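Local coordinates for salicylic acid-binding protein 2 (Nicotiana tabacum, PDB 1XKL) that hydrolyses methyl salicylate to salicylic acid as part of the signalling that activates systemic acquired resistance in the plant, at residues V75-H80 with L89-Y94. Residues are numbered along the deposited sequence; the frame is centred on the assembly and turned at random.
Sequences VILVGH and LAMEKY
Strand 75-80 and the C-terminal end of helix 83-93 come nearest at Leu77 and Ala90, whose CA atoms lie 8.8 Å apart. The backbones stay apart, and Leu77 bridges most of the gap from the strand side. Its CB points toward the helix. CG stands anti to the carbonyl carbon (chi1 -76°), and the extended second torsion (chi2 175°) carries the CD1 methyl out to the helix. CD1 does all the touching from the strand side. It meets the CB methyl of Ala90 at 3.8 Å, a contact of methyl against methyl. Ala90 ends at CB, which points back toward the strand, and CD1 rests against that methyl. Met91, present as selenomethionine, adds a looser contact: its CG lies 4.3 Å from Leu77 CD1. The three side chains are buried and the interaction is purely apolar. The surface buried between the two segments is small, 86 Å² with both sides summed. The helix ends at Lys93. Tyr94 N still donates a hydrogen bond to Ala90 O at 2.7 Å, but Tyr94 is the first residue to leave helical backbone angles. This is plain packing of a helix on a sheet, within the beta-alpha-beta unit of strand 75-80, helix 83-93 and strand 98-104 of the alpha/beta hydrolase fold. The turn between this strand and helix carries Ser81, the catalytic nucleophile, but the contact itself lies away from the active site. Leu77 also touches Val8 on strand 6-10 and Ile98 on strand 98-104, the two strands that flank its own in the parallel sheet. Met91 packs on Ala101 and Phe103 of strand 98-104, while Leu89, Lys93 and Tyr94 touch helix 55-67.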
loop_
_atom_site.group_PDB
_atom_site.type_symbol
_atom_site.label_atom_id
_atom_site.label_comp_id
_atom_site.label_asym_id
_atom_site.label_seq_id
_atom_site.Cartn_x
_atom_site.Cartn_y
_atom_site.Cartn_z
ATOM N N VAL A 75 -6.785 -39.126 -26.735
ATOM C CA VAL A 75 -6.087 -38.808 -25.498
ATOM C C VAL A 75 -6.720 -39.474 -24.287
ATOM O O VAL A 75 -7.778 -40.091 -24.377
ATOM C CB VAL A 75 -6.069 -37.283 -25.229
ATOM C CG1 VAL A 75 -5.579 -36.537 -26.450
ATOM C CG2 VAL A 75 -7.457 -36.811 -24.823
ATOM N N ILE A 76 -6.046 -39.343 -23.153
ATOM C CA ILE A 76 -6.521 -39.878 -21.893
ATOM C C ILE A 76 -6.678 -38.663 -20.992
ATOM O O ILE A 76 -5.693 -37.984 -20.669
ATOM C CB ILE A 76 -5.494 -40.845 -21.267
ATOM C CG1 ILE A 76 -5.261 -42.028 -22.208
ATOM C CG2 ILE A 76 -5.985 -41.333 -19.911
ATOM C CD1 ILE A 76 -4.045 -42.853 -21.870
ATOM N N LEU A 77 -7.919 -38.379 -20.608
ATOM C CA LEU A 77 -8.211 -37.233 -19.751
ATOM C C LEU A 77 -8.101 -37.600 -18.283
ATOM O O LEU A 77 -8.621 -38.630 -17.842
ATOM C CB LEU A 77 -9.621 -36.695 -20.033
ATOM C CG LEU A 77 -9.821 -35.880 -21.310
ATOM C CD1 LEU A 77 -11.287 -35.532 -21.491
ATOM C CD2 LEU A 77 -8.993 -34.601 -21.203
ATOM N N VAL A 78 -7.406 -36.765 -17.527
ATOM C CA VAL A 78 -7.263 -36.998 -16.103
ATOM C C VAL A 78 -7.692 -35.712 -15.407
ATOM O O VAL A 78 -7.050 -34.669 -15.543
ATOM C CB VAL A 78 -5.809 -37.373 -15.739
ATOM C CG1 VAL A 78 -5.698 -37.676 -14.243
ATOM C CG2 VAL A 78 -5.389 -38.604 -16.549
ATOM N N GLY A 79 -8.812 -35.797 -14.696
ATOM C CA GLY A 79 -9.345 -34.650 -13.998
ATOM C C GLY A 79 -9.246 -34.794 -12.499
ATOM O O GLY A 79 -9.640 -35.806 -11.921
ATOM N N HIS A 80 -8.717 -33.767 -11.859
ATOM C CA HIS A 80 -8.558 -33.771 -10.419
ATOM C C HIS A 80 -9.514 -32.781 -9.759
ATOM O O HIS A 80 -9.694 -31.663 -10.251
ATOM C CB HIS A 80 -7.110 -33.413 -10.076
ATOM C CG HIS A 80 -6.872 -33.177 -8.616
ATOM N ND1 HIS A 80 -6.566 -31.938 -8.103
ATOM C CD2 HIS A 80 -6.906 -34.026 -7.560
ATOM C CE1 HIS A 80 -6.423 -32.028 -6.789
ATOM N NE2 HIS A 80 -6.623 -33.285 -6.436
ATOM N N LEU A 89 -17.292 -31.572 -20.036
ATOM C CA LEU A 89 -17.555 -30.794 -21.239
ATOM C C LEU A 89 -16.750 -31.345 -22.405
ATOM O O LEU A 89 -17.224 -31.362 -23.539
ATOM C CB LEU A 89 -17.215 -29.318 -21.028
ATOM C CG LEU A 89 -18.233 -28.425 -20.308
ATOM C CD1 LEU A 89 -18.345 -28.837 -18.848
ATOM C CD2 LEU A 89 -17.790 -26.975 -20.417
ATOM N N ALA A 90 -15.532 -31.803 -22.131
ATOM C CA ALA A 90 -14.689 -32.348 -23.192
ATOM C C ALA A 90 -15.264 -33.665 -23.699
ATOM O O ALA A 90 -15.275 -33.924 -24.905
ATOM C CB ALA A 90 -13.262 -32.550 -22.681
HETATM N N MSE A 91 -15.731 -34.495 -22.771
HETATM C CA MSE A 91 -16.332 -35.788 -23.101
HETATM C C MSE A 91 -17.632 -35.569 -23.864
HETATM O O MSE A 91 -17.997 -36.364 -24.728
HETATM C CB MSE A 91 -16.623 -36.570 -21.813
HETATM C CG MSE A 91 -15.381 -36.891 -20.998
HETATM SE SE MSE A 91 -15.661 -37.096 -19.088
HETATM C CE MSE A 91 -16.591 -38.810 -19.066
ATOM N N GLU A 92 -18.337 -34.490 -23.543
ATOM C CA GLU A 92 -19.601 -34.207 -24.219
ATOM C C GLU A 92 -19.370 -33.754 -25.656
ATOM O O GLU A 92 -20.089 -34.169 -26.565
ATOM C CB GLU A 92 -20.388 -33.134 -23.462
ATOM C CG GLU A 92 -21.767 -32.812 -24.046
ATOM C CD GLU A 92 -22.719 -34.002 -24.023
ATOM O OE1 GLU A 92 -22.584 -34.853 -23.123
ATOM O OE2 GLU A 92 -23.611 -34.076 -24.894
ATOM N N LYS A 93 -18.351 -32.924 -25.859
ATOM C CA LYS A 93 -18.043 -32.386 -27.180
ATOM C C LYS A 93 -17.149 -33.243 -28.075
ATOM O O LYS A 93 -17.301 -33.233 -29.293
ATOM C CB LYS A 93 -17.400 -31.004 -27.031
ATOM C CG LYS A 93 -18.367 -29.887 -26.714
ATOM C CD LYS A 93 -19.148 -29.488 -27.958
ATOM C CE LYS A 93 -20.123 -28.361 -27.655
ATOM N NZ LYS A 93 -19.428 -27.109 -27.237
ATOM N N TYR A 94 -16.213 -33.972 -27.477
ATOM C CA TYR A 94 -15.286 -34.801 -28.242
ATOM C C TYR A 94 -15.202 -36.200 -27.629
ATOM O O TYR A 94 -14.120 -36.662 -27.255
ATOM C CB TYR A 94 -13.898 -34.154 -28.229
ATOM C CG TYR A 94 -13.896 -32.700 -28.637
ATOM C CD1 TYR A 94 -13.864 -32.338 -29.982
ATOM C CD2 TYR A 94 -13.962 -31.687 -27.679
ATOM C CE1 TYR A 94 -13.902 -31.008 -30.371
ATOM C CE2 TYR A 94 -14.001 -30.345 -28.057
ATOM C CZ TYR A 94 -13.972 -30.016 -29.412
ATOM O OH TYR A 94 -14.050 -28.703 -29.818
#